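Side-chain contact in glutathione s-transferase protein (Ralstonia solanacearum, PDB 3TOU), which binds glutathione and probably catalyses its conjugation to electrophilic substrates: residues 124-127 with 128-132. Sequence-based numbering, arbitrary orientation.
Sequences SWIT and RQHHK. With GSH (glutathione), chain E.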
loop_
_atom_site.group_PDB
_atom_site.type_symbol
_atom_site.label_atom_id
_atom_site.label_comp_id
_atom_site.label_asym_id
_atom_site.label_seq_id
_atom_site.Cartn_x
_atom_site.Cartn_y
_atom_site.Cartn_z
ATOM N N SER A 124 -23.937 -1.601 1.237
ATOM C CA SER A 124 -23.167 -2.645 0.553
ATOM C C SER A 124 -21.648 -2.416 0.646
ATOM O O SER A 124 -20.877 -3.360 0.825
ATOM C CB SER A 124 -23.597 -2.774 -0.908
ATOM O OG SER A 124 -23.430 -1.549 -1.604
ATOM N N TRP A 125 -21.223 -1.161 0.547
ATOM C CA TRP A 125 -19.794 -0.834 0.669
ATOM C C TRP A 125 -19.291 -1.067 2.091
ATOM O O TRP A 125 -18.168 -1.580 2.295
ATOM C CB TRP A 125 -19.551 0.607 0.233
ATOM C CG TRP A 125 -18.116 1.065 0.291
ATOM C CD1 TRP A 125 -17.573 1.919 1.204
ATOM C CD2 TRP A 125 -17.058 0.713 -0.608
ATOM N NE1 TRP A 125 -16.242 2.122 0.936
ATOM C CE2 TRP A 125 -15.899 1.395 -0.172
ATOM C CE3 TRP A 125 -16.970 -0.116 -1.734
ATOM C CZ2 TRP A 125 -14.667 1.273 -0.823
ATOM C CZ3 TRP A 125 -15.745 -0.231 -2.381
ATOM C CH2 TRP A 125 -14.614 0.461 -1.925
ATOM N N ILE A 126 -20.136 -0.704 3.055
ATOM C CA ILE A 126 -19.855 -0.884 4.485
ATOM C C ILE A 126 -19.694 -2.380 4.807
ATOM O O ILE A 126 -18.741 -2.770 5.477
ATOM C CB ILE A 126 -20.942 -0.203 5.369
ATOM C CG1 ILE A 126 -20.827 1.324 5.273
ATOM C CG2 ILE A 126 -20.812 -0.594 6.831
ATOM C CD1 ILE A 126 -22.097 2.063 5.729
ATOM N N THR A 127 -20.616 -3.194 4.290
ATOM C CA THR A 127 -20.594 -4.648 4.440
ATOM C C THR A 127 -19.318 -5.252 3.845
ATOM O O THR A 127 -18.686 -6.118 4.461
ATOM C CB THR A 127 -21.863 -5.271 3.791
ATOM O OG1 THR A 127 -23.017 -4.715 4.437
ATOM C CG2 THR A 127 -21.887 -6.784 3.932
ATOM N N ARG A 128 -18.954 -4.772 2.660
ATOM C CA ARG A 128 -17.775 -5.254 1.946
ATOM C C ARG A 128 -16.499 -5.022 2.762
ATOM O O ARG A 128 -15.663 -5.934 2.887
ATOM C CB ARG A 128 -17.675 -4.575 0.589
ATOM C CG ARG A 128 -16.458 -4.969 -0.198
ATOM C CD ARG A 128 -16.426 -4.233 -1.518
ATOM N NE ARG A 128 -15.694 -5.044 -2.471
ATOM C CZ ARG A 128 -16.241 -5.961 -3.265
ATOM N NH1 ARG A 128 -17.552 -6.161 -3.288
ATOM N NH2 ARG A 128 -15.461 -6.647 -4.070
ATOM N N GLN A 129 -16.362 -3.821 3.321
ATOM C CA GLN A 129 -15.181 -3.512 4.124
ATOM C C GLN A 129 -15.144 -4.337 5.416
ATOM O O GLN A 129 -14.090 -4.855 5.797
ATOM C CB GLN A 129 -15.051 -2.009 4.384
ATOM C CG GLN A 129 -15.019 -1.137 3.104
ATOM C CD GLN A 129 -14.091 -1.654 2.010
ATOM O OE1 GLN A 129 -14.464 -1.697 0.830
ATOM N NE2 GLN A 129 -12.879 -2.033 2.387
ATOM N N HIS A 130 -16.295 -4.495 6.072
ATOM C CA HIS A 130 -16.344 -5.344 7.272
ATOM C C HIS A 130 -16.017 -6.801 6.969
ATOM O O HIS A 130 -15.443 -7.492 7.802
ATOM C CB HIS A 130 -17.697 -5.242 7.989
ATOM C CG HIS A 130 -17.770 -4.098 8.950
ATOM N ND1 HIS A 130 -17.111 -4.108 10.160
ATOM C CD2 HIS A 130 -18.389 -2.897 8.868
ATOM C CE1 HIS A 130 -17.332 -2.968 10.790
ATOM N NE2 HIS A 130 -18.108 -2.218 10.032
ATOM N N HIS A 131 -16.378 -7.253 5.774
ATOM C CA HIS A 131 -16.065 -8.619 5.356
ATOM C C HIS A 131 -14.548 -8.781 5.224
ATOM O O HIS A 131 -13.990 -9.780 5.671
ATOM C CB HIS A 131 -16.789 -8.970 4.057
ATOM C CG HIS A 131 -16.609 -10.392 3.631
ATOM N ND1 HIS A 131 -16.435 -10.755 2.313
ATOM C CD2 HIS A 131 -16.562 -11.542 4.349
ATOM C CE1 HIS A 131 -16.296 -12.068 2.236
ATOM N NE2 HIS A 131 -16.361 -12.567 3.455
ATOM N N LYS A 132 -13.888 -7.774 4.654
ATOM C CA LYS A 132 -12.427 -7.769 4.550
ATOM C C LYS A 132 -11.750 -7.822 5.902
ATOM O O LYS A 132 -10.790 -8.561 6.090
ATOM C CB LYS A 132 -11.933 -6.539 3.780
ATOM C CG LYS A 132 -12.282 -6.564 2.308
ATOM C CD LYS A 132 -11.633 -5.388 1.581
ATOM C CE LYS A 132 -12.248 -5.186 0.188
ATOM N NZ LYS A 132 -12.316 -6.454 -0.618
HETATM N N1 GSH E . -2.949 -2.860 -2.752
HETATM C CA1 GSH E . -3.465 -3.796 -3.760
HETATM C C1 GSH E . -2.361 -4.158 -4.730
HETATM O O11 GSH E . -1.414 -3.365 -4.934
HETATM O O12 GSH E . -2.340 -5.266 -5.333
HETATM C CB1 GSH E . -4.681 -3.188 -4.476
HETATM C CG1 GSH E . -5.351 -4.276 -5.320
HETATM C CD1 GSH E . -6.771 -3.901 -5.696
HETATM O OE1 GSH E . -7.444 -2.967 -4.919
HETATM N N2 GSH E . -7.321 -4.486 -6.767
HETATM C CA2 GSH E . -8.721 -4.284 -7.140
HETATM C C2 GSH E . -9.601 -5.109 -6.269
HETATM O O2 GSH E . -9.271 -6.456 -6.202
HETATM C CB2 GSH E . -8.974 -4.781 -8.564
HETATM S SG2 GSH E . -8.188 -3.646 -9.722
HETATM N N3 GSH E . -10.644 -4.552 -5.633
HETATM C CA3 GSH E . -11.655 -5.409 -5.034
HETATM C C3 GSH E . -12.082 -4.982 -3.658
HETATM O O31 GSH E . -11.493 -4.060 -3.078
HETATM O O32 GSH E . -13.041 -5.546 -3.100
#
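Trp125 and Gln129 meet one turn apart near the start of helix 123-144, in the all-helical C-terminal domain of the glutathione transferase fold, where the pair lies between helix 86-114 and the second subunit. The amide oxygen provides the first evidence: Gln129 OE1 sits 3.4 Å from Trp125 CZ2, over one face of the indole and offset toward its rim. Further back, Gln129 CG makes a CH-pi contact with the five-membered ring, lying 4.3 Å from its centroid and 17° off the normal. A bend at chi2 (-46°) swings OE1 over the indole, and the amide plane is turned 43° from the ring. Backbone bonding fixes the spacing, with Gln129 N giving a hydrogen bond to Trp125 O (3.1 Å).

Arg128 meets the same indole obliquely through its methylene, CD standing 4.2 Å from Trp125 CZ3. Its CG is anti to the backbone N and the chain stays extended to NE, which carries the guanidinium away from the indole to the glutathione held chiefly by Lys50, Val51, Asp64 and Ser65 of the second subunit. There NE and NH2 both donate to GSH O32, each at 2.8 Å, so the carboxylate oxygen lies at the guanidinium edge. From Lys132, one turn further on, NZ hydrogen-bonds to the same O32 at 2.7 Å.

NH2 of Arg128 also bonds to Val35 O of the second subunit, and Lys132 NZ to Leu48 O there, tying both cations to the neighbouring chain. With these bonds and those of the second subunit to the same glutathione, the site is built from both subunits. Three donors from one helix thus converge on a single glycyl carboxylate oxygen, and their two positive charges would be expected to stabilise its anionic form.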